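PDB 7K46: aspartate carbamoyltransferase, which probably catalyses the transfer of a carbamoyl group from carbamoyl phosphate to L-aspartate, an early step of de novo pyrimidine synthesis. Local coordinates for residues H141-L146 with F316-I321. Sequence-based numbering, arbitrary orientation.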
# COMPACT_ATOMS: atom_id res chain seq x y z
N HIS A 141 4.82 16.30 -17.94
CA HIS A 141 4.45 14.92 -17.59
C HIS A 141 5.42 14.04 -18.37
O HIS A 141 5.04 13.42 -19.37
CB HIS A 141 2.99 14.67 -17.95
CG HIS A 141 2.39 13.43 -17.35
ND1 HIS A 141 3.14 12.40 -16.83
CD2 HIS A 141 1.09 13.06 -17.21
CE1 HIS A 141 2.33 11.44 -16.39
NE2 HIS A 141 1.08 11.82 -16.61
N PRO A 142 6.70 14.01 -17.97
CA PRO A 142 7.73 13.45 -18.86
C PRO A 142 7.50 12.00 -19.22
O PRO A 142 7.79 11.63 -20.36
CB PRO A 142 9.03 13.66 -18.06
CG PRO A 142 8.59 13.93 -16.63
CD PRO A 142 7.30 14.68 -16.80
N THR A 143 6.99 11.17 -18.30
CA THR A 143 6.82 9.76 -18.66
C THR A 143 5.60 9.55 -19.55
O THR A 143 5.59 8.61 -20.34
CB THR A 143 6.76 8.86 -17.41
OG1 THR A 143 5.62 9.18 -16.61
CG2 THR A 143 8.02 9.00 -16.58
N GLN A 144 4.58 10.42 -19.48
CA GLN A 144 3.50 10.35 -20.47
C GLN A 144 4.01 10.71 -21.86
O GLN A 144 3.73 10.00 -22.84
CB GLN A 144 2.34 11.28 -20.08
CG GLN A 144 1.13 11.16 -21.03
CD GLN A 144 0.35 9.88 -20.77
OE1 GLN A 144 -0.06 9.62 -19.65
NE2 GLN A 144 0.14 9.07 -21.82
N ALA A 145 4.75 11.81 -21.99
CA ALA A 145 5.33 12.16 -23.29
C ALA A 145 6.17 11.02 -23.84
O ALA A 145 6.06 10.65 -25.01
CB ALA A 145 6.17 13.43 -23.17
N LEU A 146 7.04 10.45 -23.00
CA LEU A 146 7.95 9.41 -23.47
C LEU A 146 7.21 8.12 -23.80
O LEU A 146 7.54 7.44 -24.78
CB LEU A 146 9.03 9.16 -22.42
CG LEU A 146 10.03 10.32 -22.37
CD1 LEU A 146 10.90 10.18 -21.12
CD2 LEU A 146 10.89 10.33 -23.62
N PHE A 316 6.74 -0.22 -19.51
CA PHE A 316 8.12 -0.53 -19.88
C PHE A 316 8.99 0.72 -20.04
O PHE A 316 10.19 0.68 -19.73
CB PHE A 316 8.12 -1.41 -21.13
CG PHE A 316 7.56 -2.78 -20.86
CD1 PHE A 316 8.18 -3.62 -19.95
CD2 PHE A 316 6.39 -3.21 -21.47
CE1 PHE A 316 7.66 -4.87 -19.66
CE2 PHE A 316 5.86 -4.45 -21.20
CZ PHE A 316 6.51 -5.29 -20.28
N MET A 317 8.41 1.84 -20.46
CA MET A 317 9.18 3.08 -20.46
C MET A 317 9.57 3.48 -19.05
O MET A 317 10.70 3.92 -18.80
CB MET A 317 8.38 4.20 -21.15
CG MET A 317 9.07 5.59 -21.11
SD MET A 317 10.73 5.62 -21.84
CE MET A 317 10.41 5.36 -23.60
N ARG A 318 8.65 3.33 -18.09
CA ARG A 318 8.99 3.70 -16.73
C ARG A 318 10.01 2.75 -16.12
O ARG A 318 10.86 3.18 -15.34
CB ARG A 318 7.72 3.78 -15.89
CG ARG A 318 6.88 5.00 -16.27
CD ARG A 318 5.53 5.05 -15.54
NE ARG A 318 4.84 6.28 -15.91
CZ ARG A 318 3.72 6.34 -16.62
NH1 ARG A 318 3.06 5.25 -16.98
NH2 ARG A 318 3.24 7.53 -16.97
N MET A 319 9.99 1.47 -16.50
CA MET A 319 11.05 0.55 -16.09
C MET A 319 12.40 0.96 -16.68
O MET A 319 13.42 0.97 -15.98
CB MET A 319 10.70 -0.88 -16.53
CG MET A 319 9.53 -1.51 -15.76
SD MET A 319 9.08 -3.18 -16.34
CE MET A 319 10.53 -4.13 -15.88
N ALA A 320 12.42 1.29 -17.98
CA ALA A 320 13.67 1.73 -18.60
C ALA A 320 14.22 2.95 -17.88
O ALA A 320 15.43 3.04 -17.64
CB ALA A 320 13.43 2.06 -20.08
N ILE A 321 13.35 3.89 -17.51
CA ILE A 321 13.79 5.11 -16.84
C ILE A 321 14.31 4.79 -15.44
O ILE A 321 15.42 5.20 -15.07
CB ILE A 321 12.65 6.14 -16.81
CG1 ILE A 321 12.37 6.66 -18.23
CG2 ILE A 321 13.00 7.31 -15.87
CD1 ILE A 321 11.09 7.46 -18.36
O HOH W 1 0.58 7.89 -17.60
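Thr-143, in the first turn of helix 142-156, takes the guanidinium of Arg-318 on its hydroxyl. NH2 of Arg-318 donates to OG1 of Thr-143 over 2.9 Å. The oxygen is tilted 18° from the guanidinium plane, and the N-H...O angle is 142°. A second, weak bond runs from NE of Arg-318 to the same OG1 at 3.1 Å, so two neighbouring N-H groups converge on one oxygen. The arginine reaches it stretched out straight from its CG, running nearly perpendicular to the threonine side chain. NH2 also donates to a water, which in turn donates to OE1 of Gln-144, while NE2 of Gln-144 is hydrogen-bonded to OD1 of Asp-148. CE1 of His-141, the N-cap residue, lies at the guanidinium edge, and CB of Gln-144 sits over the centre of one face of the His-141 ring. In the two-domain carbamoyltransferase fold, the C-terminal helix 309-326 packs back against the carbamoyl phosphate domain; here it meets the beginning of the interdomain helix 142-156, the short segments' axes approaching to 9.9 Å. NH1 of Arg-318 makes a weak hydrogen bond to Ser-68 on helix 63-74, and Phe-69 of that helix touches both Thr-143 and Arg-318. Beside this polar group lies an apolar patch. CD1 of Ile-321 touches CG2 of Thr-143 and CD1 of Leu-146, each at 3.9 Å. Met-317, folded through its last two torsions, lays CG against CB of Leu-146 at 3.8 Å and brings CE to 3.7 Å from the carbonyl O of Leu-146.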